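Local coordinates for protein endo-beta-1,4-glucanase (cellulase B) (Bacillus halodurans, PDB 4V2X) that probably hydrolyses beta-1,4-glucan chains as a family 5 glycoside hydrolase, carrying an Ig-like and a family 46 carbohydrate-binding module beside its catalytic barrel, at residues E93-I98 against V136-E141; A99-K104 against E375-M380; T329-Q334 against K528-A533; Q362-N365 against E370-D373. One frame throughout, in Å; residues are numbered along the deposited sequence.

Contact 1. Residues E93-I98 against V136-E141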
loop_
_atom_site.group_PDB
_atom_site.type_symbol
_atom_site.label_atom_id
_atom_site.label_comp_id
_atom_site.label_asym_id
_atom_site.label_seq_id
_atom_site.Cartn_x
_atom_site.Cartn_y
_atom_site.Cartn_z
ATOM N N GLU A 93 28.867 -30.512 -17.655
ATOM C CA GLU A 93 30.158 -30.313 -17.020
ATOM C C GLU A 93 30.236 -28.957 -16.314
ATOM O O GLU A 93 30.796 -28.864 -15.229
ATOM C CB GLU A 93 31.286 -30.463 -18.043
ATOM C CG GLU A 93 32.677 -30.356 -17.444
ATOM C CD GLU A 93 33.761 -30.942 -18.335
ATOM O OE1 GLU A 93 33.477 -31.288 -19.502
ATOM O OE2 GLU A 93 34.906 -31.049 -17.854
ATOM N N LEU A 94 29.667 -27.916 -16.911
ATOM C CA LEU A 94 29.665 -26.589 -16.259
ATOM C C LEU A 94 29.022 -26.643 -14.878
ATOM O O LEU A 94 29.550 -26.104 -13.900
ATOM C CB LEU A 94 28.921 -25.570 -17.122
ATOM C CG LEU A 94 28.765 -24.169 -16.518
ATOM C CD1 LEU A 94 30.126 -23.543 -16.233
ATOM C CD2 LEU A 94 27.942 -23.310 -17.456
ATOM N N ILE A 95 27.859 -27.279 -14.814
ATOM C CA ILE A 95 27.115 -27.414 -13.571
ATOM C C ILE A 95 27.900 -28.264 -12.556
ATOM O O ILE A 95 27.988 -27.907 -11.384
ATOM C CB ILE A 95 25.710 -28.015 -13.817
ATOM C CG1 ILE A 95 24.930 -27.211 -14.873
ATOM C CG2 ILE A 95 24.922 -28.084 -12.518
ATOM C CD1 ILE A 95 24.796 -25.724 -14.600
ATOM N N GLU A 96 28.469 -29.378 -13.016
ATOM C CA GLU A 96 29.338 -30.214 -12.179
ATOM C C GLU A 96 30.487 -29.399 -11.600
ATOM O O GLU A 96 30.781 -29.492 -10.411
ATOM C CB GLU A 96 29.930 -31.370 -12.991
ATOM C CG GLU A 96 28.924 -32.406 -13.461
ATOM C CD GLU A 96 29.500 -33.371 -14.490
ATOM O OE1 GLU A 96 30.735 -33.436 -14.648
ATOM O OE2 GLU A 96 28.711 -34.073 -15.148
ATOM N N GLN A 97 31.131 -28.610 -12.454
ATOM C CA GLN A 97 32.322 -27.856 -12.069
ATOM C C GLN A 97 31.986 -26.768 -11.050
ATOM O O GLN A 97 32.724 -26.564 -10.086
ATOM C CB GLN A 97 32.987 -27.242 -13.303
ATOM C CG GLN A 97 33.553 -28.262 -14.287
ATOM C CD GLN A 97 34.964 -28.701 -13.965
ATOM O OE1 GLN A 97 35.524 -28.330 -12.940
ATOM N NE2 GLN A 97 35.543 -29.509 -14.844
ATOM N N ILE A 98 30.870 -26.077 -11.258
ATOM C CA ILE A 98 30.420 -25.060 -10.311
ATOM C C ILE A 98 30.119 -25.688 -8.953
ATOM O O ILE A 98 30.472 -25.138 -7.912
ATOM C CB ILE A 98 29.208 -24.269 -10.874
ATOM C CG1 ILE A 98 29.687 -23.272 -11.947
ATOM C CG2 ILE A 98 28.436 -23.545 -9.772
ATOM C CD1 ILE A 98 30.678 -22.223 -11.456
ATOM N N VAL A 136 18.036 -27.321 -15.092
ATOM C CA VAL A 136 17.461 -27.446 -13.755
ATOM C C VAL A 136 17.719 -28.850 -13.201
ATOM O O VAL A 136 18.175 -28.992 -12.064
ATOM C CB VAL A 136 15.948 -27.124 -13.742
ATOM C CG1 VAL A 136 15.312 -27.518 -12.410
ATOM C CG2 VAL A 136 15.720 -25.641 -14.018
ATOM N N GLN A 137 17.446 -29.869 -14.015
ATOM C CA GLN A 137 17.656 -31.264 -13.603
ATOM C C GLN A 137 19.113 -31.563 -13.277
ATOM O O GLN A 137 19.399 -32.221 -12.280
ATOM C CB GLN A 137 17.162 -32.238 -14.678
ATOM C CG GLN A 137 15.654 -32.254 -14.839
ATOM C CD GLN A 137 15.188 -33.268 -15.868
ATOM O OE1 GLN A 137 15.840 -34.283 -16.094
ATOM N NE2 GLN A 137 14.047 -33.001 -16.484
ATOM N N TRP A 138 20.031 -31.095 -14.117
ATOM C CA TRP A 138 21.459 -31.302 -13.863
ATOM C C TRP A 138 21.880 -30.703 -12.524
ATOM O O TRP A 138 22.615 -31.323 -11.758
ATOM C CB TRP A 138 22.316 -30.681 -14.963
ATOM C CG TRP A 138 22.346 -31.440 -16.254
ATOM C CD1 TRP A 138 22.122 -32.781 -16.437
ATOM C CD2 TRP A 138 22.669 -30.912 -17.545
ATOM N NE1 TRP A 138 22.275 -33.111 -17.762
ATOM C CE2 TRP A 138 22.605 -31.981 -18.463
ATOM C CE3 TRP A 138 23.000 -29.635 -18.018
ATOM C CZ2 TRP A 138 22.859 -31.812 -19.825
ATOM C CZ3 TRP A 138 23.251 -29.470 -19.372
ATOM C CH2 TRP A 138 23.174 -30.556 -20.260
ATOM N N ALA A 139 21.428 -29.481 -12.267
ATOM C CA ALA A 139 21.716 -28.815 -11.004
ATOM C C ALA A 139 21.155 -29.596 -9.818
ATOM O O ALA A 139 21.841 -29.793 -8.812
ATOM C CB ALA A 139 21.144 -27.407 -11.024
ATOM N N LEU A 140 19.907 -30.041 -9.933
ATOM C CA LEU A 140 19.286 -30.820 -8.858
ATOM C C LEU A 140 20.031 -32.147 -8.660
ATOM O O LEU A 140 20.221 -32.586 -7.527
ATOM C CB LEU A 140 17.797 -31.059 -9.121
ATOM C CG LEU A 140 16.867 -29.842 -9.076
ATOM C CD1 LEU A 140 15.488 -30.194 -9.615
ATOM C CD2 LEU A 140 16.759 -29.282 -7.664
ATOM N N GLU A 141 20.470 -32.760 -9.758
ATOM C CA GLU A 141 21.253 -34.009 -9.699
ATOM C C GLU A 141 22.582 -33.800 -8.971
ATOM O O GLU A 141 23.075 -34.701 -8.285
ATOM C CB GLU A 141 21.500 -34.566 -11.102
ATOM C CG GLU A 141 20.269 -35.219 -11.722
ATOM C CD GLU A 141 20.353 -35.385 -13.234
ATOM O OE1 GLU A 141 21.458 -35.294 -13.811
ATOM O OE2 GLU A 141 19.294 -35.619 -13.851
#
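I95 on helix 92-100 leans against W138 and A139 on helix 126-141, the point where two consecutive outer helices of the (beta/alpha)8 barrel come together. The helices follow the first and second barrel strands, 68-70 and 105-108, and I95 is the one residue of 93-98 that reaches across. Its CB already looks at the partner helix, 4.5 Å from W138 CB. From there the branches divide the work. CG2 stands opposite the backbone N across the CA-CB bond and drops onto the partner backbone, 3.6 Å from A139 CA. The same methyl lies 4.1 Å from A139 CB and also touches W138 C. It thus sits on the main chain where the small alanine lets the helices close to 6.1 Å between I95 CA and A139 CA. CG1 takes the other branch, anti to the carbonyl carbon (chi1 -54°), and comes alongside the root of the tryptophan, 4.3 Å from W138 CB; it approaches the indole obliquely. At the tip, I95 CD1 turns away from the partner helix and stays 5.4 Å from A139 CB. Beneath the pair, I106 on strand 105-108 touches the side chains of both I95 and A139, which closes the greasy layer between helices and barrel wall. Farther out, R92 ties the two helices by charge, bridging E96 with NH1 and E141 with NH2. E141 also borders the indole: its OE1 lies in the plane of the W138 ring, at the edge, 3.7 Å from CD1.

Contact 2. Residues A99-K104 against E375-M380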
loop_
_atom_site.group_PDB
_atom_site.type_symbol
_atom_site.label_atom_id
_atom_site.label_comp_id
_atom_site.label_asym_id
_atom_site.label_seq_id
_atom_site.Cartn_x
_atom_site.Cartn_y
_atom_site.Cartn_z
ATOM N N ALA A 99 29.480 -26.852 -8.962
ATOM C CA ALA A 99 29.197 -27.565 -7.729
ATOM C C ALA A 99 30.497 -27.963 -7.028
ATOM O O ALA A 99 30.607 -27.848 -5.807
ATOM C CB ALA A 99 28.337 -28.787 -8.010
ATOM N N ASP A 100 31.473 -28.418 -7.807
ATOM C CA ASP A 100 32.761 -28.862 -7.265
ATOM C C ASP A 100 33.571 -27.722 -6.660
ATOM O O ASP A 100 34.359 -27.951 -5.747
ATOM C CB ASP A 100 33.590 -29.572 -8.337
ATOM C CG ASP A 100 33.053 -30.955 -8.679
ATOM O OD1 ASP A 100 32.253 -31.512 -7.894
ATOM O OD2 ASP A 100 33.443 -31.489 -9.736
ATOM N N GLU A 101 33.366 -26.502 -7.156
ATOM C CA GLU A 101 34.006 -25.322 -6.571
ATOM C C GLU A 101 33.419 -24.948 -5.204
ATOM O O GLU A 101 33.999 -24.128 -4.492
ATOM C CB GLU A 101 33.924 -24.124 -7.529
ATOM C CG GLU A 101 34.784 -24.247 -8.782
ATOM C CD GLU A 101 36.263 -24.394 -8.477
ATOM O OE1 GLU A 101 36.868 -23.447 -7.946
ATOM O OE2 GLU A 101 36.827 -25.465 -8.783
ATOM N N GLY A 102 32.274 -25.527 -4.844
ATOM C CA GLY A 102 31.706 -25.373 -3.505
ATOM C C GLY A 102 30.384 -24.622 -3.446
ATOM O O GLY A 102 29.850 -24.392 -2.359
ATOM N N TYR A 103 29.854 -24.241 -4.606
ATOM C CA TYR A 103 28.541 -23.606 -4.670
ATOM C C TYR A 103 27.447 -24.611 -4.337
ATOM O O TYR A 103 27.495 -25.760 -4.778
ATOM C CB TYR A 103 28.322 -22.929 -6.034
ATOM C CG TYR A 103 29.202 -21.706 -6.176
ATOM C CD1 TYR A 103 28.885 -20.526 -5.516
ATOM C CD2 TYR A 103 30.376 -21.742 -6.924
ATOM C CE1 TYR A 103 29.698 -19.413 -5.610
ATOM C CE2 TYR A 103 31.202 -20.630 -7.021
ATOM C CZ TYR A 103 30.860 -19.469 -6.365
ATOM O OH TYR A 103 31.671 -18.357 -6.446
ATOM N N LYS A 104 26.490 -24.172 -3.521
ATOM C CA LYS A 104 25.398 -25.015 -3.041
ATOM C C LYS A 104 24.060 -24.642 -3.688
ATOM O O LYS A 104 23.067 -25.350 -3.529
ATOM C CB LYS A 104 25.276 -24.904 -1.519
ATOM C CG LYS A 104 26.485 -25.403 -0.726
ATOM C CD LYS A 104 26.711 -26.892 -0.887
ATOM C CE LYS A 104 27.857 -27.374 -0.004
ATOM N NZ LYS A 104 28.183 -28.810 -0.251
ATOM N N GLU A 375 42.706 -15.182 -8.025
ATOM C CA GLU A 375 42.855 -14.380 -6.815
ATOM C C GLU A 375 41.487 -13.953 -6.284
ATOM O O GLU A 375 41.219 -14.028 -5.083
ATOM C CB GLU A 375 43.728 -13.168 -7.109
ATOM C CG GLU A 375 44.295 -12.469 -5.892
ATOM C CD GLU A 375 45.204 -11.315 -6.266
ATOM O OE1 GLU A 375 44.999 -10.730 -7.345
ATOM O OE2 GLU A 375 46.114 -10.986 -5.466
ATOM N N LEU A 376 40.605 -13.533 -7.181
ATOM C CA LEU A 376 39.261 -13.149 -6.772
ATOM C C LEU A 376 38.511 -14.349 -6.220
ATOM O O LEU A 376 37.868 -14.249 -5.169
ATOM C CB LEU A 376 38.483 -12.530 -7.933
ATOM C CG LEU A 376 37.037 -12.137 -7.619
ATOM C CD1 LEU A 376 36.983 -11.085 -6.515
ATOM C CD2 LEU A 376 36.360 -11.648 -8.892
ATOM N N PHE A 377 38.563 -15.480 -6.923
ATOM C CA PHE A 377 37.878 -16.656 -6.425
ATOM C C PHE A 377 38.414 -17.093 -5.067
ATOM O O PHE A 377 37.633 -17.402 -4.169
ATOM C CB PHE A 377 37.923 -17.842 -7.377
ATOM C CG PHE A 377 37.212 -19.032 -6.825
ATOM C CD1 PHE A 377 35.825 -19.022 -6.714
ATOM C CD2 PHE A 377 37.914 -20.117 -6.319
ATOM C CE1 PHE A 377 35.154 -20.086 -6.149
ATOM C CE2 PHE A 377 37.245 -21.189 -5.757
ATOM C CZ PHE A 377 35.864 -21.175 -5.675
ATOM N N ASP A 378 39.740 -17.125 -4.920
ATOM C CA ASP A 378 40.357 -17.524 -3.660
ATOM C C ASP A 378 39.874 -16.639 -2.511
ATOM O O ASP A 378 39.646 -17.127 -1.410
ATOM C CB ASP A 378 41.887 -17.477 -3.746
ATOM C CG ASP A 378 42.474 -18.630 -4.563
ATOM O OD1 ASP A 378 41.735 -19.554 -4.961
ATOM O OD2 ASP A 378 43.693 -18.602 -4.794
ATOM N N MET A 379 39.700 -15.351 -2.781
ATOM C CA MET A 379 39.223 -14.423 -1.763
ATOM C C MET A 379 37.769 -14.728 -1.425
ATOM O O MET A 379 37.399 -14.754 -0.255
ATOM C CB MET A 379 39.379 -12.977 -2.219
ATOM C CG MET A 379 38.914 -11.954 -1.188
ATOM S SD MET A 379 39.743 -12.101 0.412
ATOM C CE MET A 379 41.106 -10.959 0.182
ATOM N N MET A 380 36.951 -14.973 -2.442
ATOM C CA MET A 380 35.546 -15.306 -2.190
ATOM C C MET A 380 35.430 -16.601 -1.396
ATOM O O MET A 380 34.694 -16.656 -0.407
ATOM C CB MET A 380 34.755 -15.394 -3.490
ATOM C CG MET A 380 34.538 -14.044 -4.132
ATOM S SD MET A 380 33.321 -14.080 -5.465
ATOM C CE MET A 380 34.085 -15.215 -6.615
#
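At the edge of the F377 ring, in or near its plane, sit two oxygens: the E101 carbonyl O, 3.7 Å from CZ, and the Y103 hydroxyl, whose OH is 3.9 Å from CE1. W371 stacks on the same ring. The E101 carboxylate comes in obliquely, its plane 51° from the ring, with OE1 only 3.2 Å from F377 CE2. That oxygen is not left facing carbon alone, because it also accepts a hydrogen bond from W371 NE1. F377 points CG opposite its backbone N (chi1 180°), which carries the ring from helix 374-385 to a place between E101 and Y103. The Y103 and F377 side chains run past one another in opposite directions, and the Y103 OH goes on to meet the M380 methyl, CE, at 4.0 Å. Trimming F377 to an alanine would probably open a gap between E101 and Y103 and leave W371 without its stacking partner. On the other side the chain turns at G102, whose positive phi (114°) ends helix 92-100 in a Schellman motif. Here the turn that follows helix 92-100, after the first strand, meets helix 374-385, after the eighth: the seam where a (beta/alpha)8 barrel closes.

Contact 3. Residues T329-Q334 against K528-A533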
loop_
_atom_site.group_PDB
_atom_site.type_symbol
_atom_site.label_atom_id
_atom_site.label_comp_id
_atom_site.label_asym_id
_atom_site.label_seq_id
_atom_site.Cartn_x
_atom_site.Cartn_y
_atom_site.Cartn_z
ATOM N N THR A 329 36.220 -6.584 -15.724
ATOM C CA THR A 329 36.680 -6.689 -14.333
ATOM C C THR A 329 37.898 -5.829 -14.016
ATOM O O THR A 329 38.194 -5.574 -12.856
ATOM C CB THR A 329 37.015 -8.148 -13.937
ATOM O OG1 THR A 329 37.956 -8.705 -14.867
ATOM C CG2 THR A 329 35.769 -8.998 -13.925
ATOM N N GLY A 330 38.622 -5.422 -15.051
ATOM C CA GLY A 330 39.782 -4.556 -14.907
ATOM C C GLY A 330 39.527 -3.095 -14.586
ATOM O O GLY A 330 40.475 -2.358 -14.359
ATOM N N VAL A 331 38.269 -2.652 -14.557
ATOM C CA VAL A 331 37.992 -1.235 -14.240
ATOM C C VAL A 331 38.118 -0.892 -12.748
ATOM O O VAL A 331 38.141 0.293 -12.385
ATOM C CB VAL A 331 36.614 -0.771 -14.766
ATOM C CG1 VAL A 331 36.490 -1.044 -16.262
ATOM C CG2 VAL A 331 35.480 -1.431 -14.008
ATOM N N ILE A 332 38.208 -1.918 -11.903
ATOM C CA ILE A 332 38.386 -1.769 -10.459
ATOM C C ILE A 332 39.789 -2.267 -10.109
ATOM O O ILE A 332 40.177 -3.375 -10.492
ATOM C CB ILE A 332 37.354 -2.605 -9.667
ATOM C CG1 ILE A 332 35.917 -2.361 -10.166
ATOM C CG2 ILE A 332 37.468 -2.330 -8.175
ATOM C CD1 ILE A 332 35.438 -0.934 -10.012
ATOM N N GLN A 333 40.547 -1.455 -9.380
ATOM C CA GLN A 333 41.913 -1.831 -9.018
ATOM C C GLN A 333 41.860 -3.148 -8.247
ATOM O O GLN A 333 41.000 -3.338 -7.381
ATOM C CB GLN A 333 42.574 -0.729 -8.189
ATOM C CG GLN A 333 44.089 -0.798 -8.171
ATOM C CD GLN A 333 44.644 -1.851 -7.232
ATOM O OE1 GLN A 333 44.030 -2.191 -6.219
ATOM N NE2 GLN A 333 45.837 -2.347 -7.547
ATOM N N GLN A 334 42.766 -4.063 -8.573
ATOM C CA GLN A 334 42.657 -5.446 -8.093
ATOM C C GLN A 334 42.610 -5.598 -6.567
ATOM O O GLN A 334 41.772 -6.337 -6.049
ATOM C CB GLN A 334 43.800 -6.288 -8.664
ATOM C CG GLN A 334 43.750 -7.764 -8.299
ATOM C CD GLN A 334 42.594 -8.519 -8.927
ATOM O OE1 GLN A 334 41.757 -7.947 -9.629
ATOM N NE2 GLN A 334 42.542 -9.823 -8.669
ATOM N N LYS A 528 36.558 11.498 -14.395
ATOM C CA LYS A 528 35.758 10.801 -15.403
ATOM C C LYS A 528 35.683 9.300 -15.129
ATOM O O LYS A 528 36.451 8.746 -14.329
ATOM C CB LYS A 528 36.320 11.049 -16.806
ATOM C CG LYS A 528 36.408 12.514 -17.210
ATOM C CD LYS A 528 35.060 13.232 -17.170
ATOM C CE LYS A 528 34.862 14.058 -15.904
ATOM N NZ LYS A 528 33.543 14.757 -15.878
ATOM N N GLU A 529 34.740 8.648 -15.799
ATOM C CA GLU A 529 34.456 7.243 -15.571
ATOM C C GLU A 529 35.412 6.333 -16.352
ATOM O O GLU A 529 35.496 6.407 -17.578
ATOM C CB GLU A 529 33.007 6.944 -15.944
ATOM C CG GLU A 529 32.651 5.480 -15.756
ATOM C CD GLU A 529 31.205 5.154 -16.040
ATOM O OE1 GLU A 529 30.376 6.079 -16.153
ATOM O OE2 GLU A 529 30.906 3.951 -16.155
ATOM N N PHE A 530 36.106 5.447 -15.638
ATOM C CA PHE A 530 37.087 4.543 -16.236
ATOM C C PHE A 530 36.385 3.626 -17.236
ATOM O O PHE A 530 35.346 3.047 -16.925
ATOM C CB PHE A 530 37.764 3.709 -15.136
ATOM C CG PHE A 530 39.008 2.984 -15.580
ATOM C CD1 PHE A 530 38.932 1.852 -16.389
ATOM C CD2 PHE A 530 40.261 3.415 -15.160
ATOM C CE1 PHE A 530 40.077 1.180 -16.781
ATOM C CE2 PHE A 530 41.411 2.744 -15.548
ATOM C CZ PHE A 530 41.323 1.626 -16.360
ATOM N N GLY A 531 36.954 3.510 -18.434
ATOM C CA GLY A 531 36.386 2.662 -19.487
ATOM C C GLY A 531 35.414 3.446 -20.347
ATOM O O GLY A 531 35.576 3.517 -21.573
ATOM N N TYR A 532 34.425 4.069 -19.713
ATOM C CA TYR A 532 33.393 4.791 -20.438
ATOM C C TYR A 532 33.951 6.030 -21.135
ATOM O O TYR A 532 33.690 6.244 -22.320
ATOM C CB TYR A 532 32.244 5.185 -19.510
ATOM C CG TYR A 532 31.140 5.917 -20.232
ATOM C CD1 TYR A 532 30.245 5.231 -21.032
ATOM C CD2 TYR A 532 31.022 7.300 -20.145
ATOM C CE1 TYR A 532 29.242 5.894 -21.717
ATOM C CE2 TYR A 532 30.026 7.977 -20.832
ATOM C CZ TYR A 532 29.136 7.263 -21.613
ATOM O OH TYR A 532 28.149 7.930 -22.289
ATOM N N ALA A 533 34.703 6.845 -20.390
ATOM C CA ALA A 533 35.236 8.109 -20.905
ATOM C C ALA A 533 36.675 8.009 -21.424
ATOM O O ALA A 533 37.093 8.794 -22.282
ATOM C CB ALA A 533 35.136 9.182 -19.830
#
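F530 holds CG anti to its backbone N (chi1 -166°), swinging the phenyl group out of its loop toward V331, whose CG1 is turned anti to its own carbonyl carbon (chi1 -55°). The two side chains meet at a slant, and the touch is narrow: F530 CD1 rests 3.8 Å from V331 CG1 and 3.9 Å from V331 CB. The next ring atom, F530 CE1, reaches the backbone, 4.1 Å from V331 CA, with the G330 carbonyl O slightly farther off. The touch is mainly hydrocarbon against hydrocarbon, with no hydrogen bond between the two loops. G531 follows with positive phi (90°), a conformation that by itself calls for glycine, and a beta carbon there would come within 3.7 Å of V331 CG1. Within the loop A533 N bonds E529 O at 3.0 Å, and K528 NZ is gripped by the carbonyls of A519, P521 and T525. Polar links flank the greasy spot: K327 NZ pairs with E529 OE2 and also donates to F530 O. The result is a docking point between the family 5 catalytic module, carrying V331, and the family 46 binding module, carrying F530. On the catalytic side V331 lies in the loop between strand 315-320 and helix 334-350, with helix 277-281 touching I332 and E529; on the other, F530 packs on P536 of strand 534-537 while A533 rests on helix 547-551.

Contact 4. Residues Q362-N365 against E370-D373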
loop_
_atom_site.group_PDB
_atom_site.type_symbol
_atom_site.label_atom_id
_atom_site.label_comp_id
_atom_site.label_asym_id
_atom_site.label_seq_id
_atom_site.Cartn_x
_atom_site.Cartn_y
_atom_site.Cartn_z
ATOM N N GLN A 362 32.045 -13.831 -17.259
ATOM C CA GLN A 362 33.345 -13.179 -17.047
ATOM C C GLN A 362 34.140 -13.664 -15.833
ATOM O O GLN A 362 35.305 -13.283 -15.674
ATOM C CB GLN A 362 33.178 -11.656 -16.947
ATOM C CG GLN A 362 32.593 -11.176 -15.629
ATOM C CD GLN A 362 32.136 -9.730 -15.661
ATOM O OE1 GLN A 362 31.139 -9.380 -15.041
ATOM N NE2 GLN A 362 32.859 -8.892 -16.380
ATOM N N HIS A 363 33.541 -14.463 -14.956
ATOM C CA HIS A 363 34.291 -14.946 -13.796
ATOM C C HIS A 363 34.762 -16.386 -13.987
ATOM O O HIS A 363 35.973 -16.642 -14.005
ATOM C CB HIS A 363 33.494 -14.779 -12.508
ATOM C CG HIS A 363 33.145 -13.355 -12.203
ATOM N ND1 HIS A 363 34.072 -12.337 -12.247
ATOM C CD2 HIS A 363 31.972 -12.782 -11.851
ATOM C CE1 HIS A 363 33.482 -11.195 -11.932
ATOM N NE2 HIS A 363 32.206 -11.440 -11.687
ATOM N N PHE A 364 33.821 -17.317 -14.126
ATOM C CA PHE A 364 34.155 -18.710 -14.414
ATOM C C PHE A 364 34.231 -18.895 -15.923
ATOM O O PHE A 364 33.257 -18.663 -16.642
ATOM C CB PHE A 364 33.119 -19.660 -13.816
ATOM C CG PHE A 364 33.606 -21.077 -13.655
ATOM C CD1 PHE A 364 34.715 -21.357 -12.863
ATOM C CD2 PHE A 364 32.954 -22.132 -14.286
ATOM C CE1 PHE A 364 35.164 -22.657 -12.696
ATOM C CE2 PHE A 364 33.399 -23.436 -14.124
ATOM C CZ PHE A 364 34.505 -23.698 -13.329
ATOM N N ASN A 365 35.401 -19.289 -16.407
ATOM C CA ASN A 365 35.595 -19.530 -17.818
ATOM C C ASN A 365 34.791 -20.765 -18.219
ATOM O O ASN A 365 35.099 -21.879 -17.802
ATOM C CB ASN A 365 37.085 -19.722 -18.115
ATOM C CG ASN A 365 37.382 -19.877 -19.590
ATOM O OD1 ASN A 365 36.615 -20.485 -20.343
ATOM N ND2 ASN A 365 38.520 -19.346 -20.009
ATOM N N GLU A 370 37.580 -22.925 -15.464
ATOM C CA GLU A 370 38.465 -22.411 -14.441
ATOM C C GLU A 370 38.168 -20.938 -14.260
ATOM O O GLU A 370 37.538 -20.332 -15.118
ATOM C CB GLU A 370 39.929 -22.598 -14.835
ATOM C CG GLU A 370 40.328 -21.876 -16.114
ATOM C CD GLU A 370 41.835 -21.725 -16.270
ATOM O OE1 GLU A 370 42.587 -22.379 -15.524
ATOM O OE2 GLU A 370 42.263 -20.938 -17.140
ATOM N N TRP A 371 38.633 -20.363 -13.156
ATOM C CA TRP A 371 38.410 -18.939 -12.893
ATOM C C TRP A 371 39.376 -18.082 -13.703
ATOM O O TRP A 371 40.589 -18.348 -13.715
ATOM C CB TRP A 371 38.504 -18.640 -11.392
ATOM C CG TRP A 371 37.483 -19.416 -10.618
ATOM C CD1 TRP A 371 37.679 -20.594 -9.960
ATOM C CD2 TRP A 371 36.087 -19.106 -10.478
ATOM N NE1 TRP A 371 36.498 -21.030 -9.408
ATOM C CE2 TRP A 371 35.506 -20.139 -9.712
ATOM C CE3 TRP A 371 35.274 -18.052 -10.914
ATOM C CZ2 TRP A 371 34.161 -20.147 -9.369
ATOM C CZ3 TRP A 371 33.935 -18.062 -10.571
ATOM C CH2 TRP A 371 33.392 -19.104 -9.805
ATOM N N TYR A 372 38.844 -17.064 -14.389
ATOM C CA TYR A 372 39.699 -16.100 -15.081
ATOM C C TYR A 372 40.618 -15.424 -14.073
ATOM O O TYR A 372 41.789 -15.183 -14.368
ATOM C CB TYR A 372 38.901 -15.026 -15.818
ATOM C CG TYR A 372 38.223 -15.491 -17.083
ATOM C CD1 TYR A 372 38.942 -15.665 -18.266
ATOM C CD2 TYR A 372 36.858 -15.737 -17.106
ATOM C CE1 TYR A 372 38.312 -16.083 -19.430
ATOM C CE2 TYR A 372 36.225 -16.150 -18.259
ATOM C CZ TYR A 372 36.949 -16.326 -19.415
ATOM O OH TYR A 372 36.289 -16.756 -20.546
ATOM N N ASP A 373 40.074 -15.135 -12.890
ATOM C CA ASP A 373 40.810 -14.451 -11.821
ATOM C C ASP A 373 40.810 -15.332 -10.578
ATOM O O ASP A 373 39.900 -15.273 -9.743
ATOM C CB ASP A 373 40.177 -13.088 -11.529
ATOM C CG ASP A 373 40.966 -12.277 -10.504
ATOM O OD1 ASP A 373 41.886 -12.836 -9.869
ATOM O OD2 ASP A 373 40.675 -11.069 -10.338
HETATM O O HOH W 1 37.362 -15.063 -12.080
HETATM O O HOH W 2 33.356 -17.729 -20.004
HETATM O O HOH W 3 40.758 -18.541 -17.971
#
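H363 O takes the amide of Y372 next to a short, weakly bonded beta hairpin, strands 364-365 and 370-371, inserted between the eighth barrel strand and helix 374-385. The bond from Y372 N is 2.9 Å and nearly straight (165°). The same carbonyl accepts from a water that in turn takes D373 N, so one oxygen holds the Y372 amide directly and the D373 amide through the water. N365 N donates to E370 O at 2.7 Å, tilted 21° from the carbonyl plane. In the N365 side chain, OD1 accepts from H367 N, forming an Asx turn, and from T368 N, while ND2 gives one N-H to a water, 3.1 Å away, that donates to E370 OE2. Y372 OH pairs with a further water, itself only weakly tied to F364 O. On the buried face, F364 and W371 form an edge-to-face pair, centroids 4.7 Å apart and planes at 61°, with F364 CD1 directly over the indole. W371 NE1 is spoken for by E101 OE1; with a leucine in place of W371, that carboxylate would probably lose its donor and F364 the face it stands on. N365 CB lies over one face of the Y372 ring, offset toward its rim, 3.9 Å from the centroid, a CH-pi contact.

Contacts 1, 2 and 4 belong together in the catalytic barrel: contacts 1 and 2 share helix 92-100, and F364 of contact 4 fits against L94, Q97 and I98 on that helix. Contact 1 is buried and purely apolar; contact 2, also buried, mixes aromatic edges with a carboxylate that W371 of contact 4 satisfies. Contact 4 is only partly buried, and it alone relies on cross-segment hydrogen bonds and waters. Contact 3 stands apart as the one that leaves the barrel, small and apolar between two modules, its centre about 33 Å from that of contact 1. Q334 connects it to the rest, bonding D373 of contact 4 and E375 of contact 2.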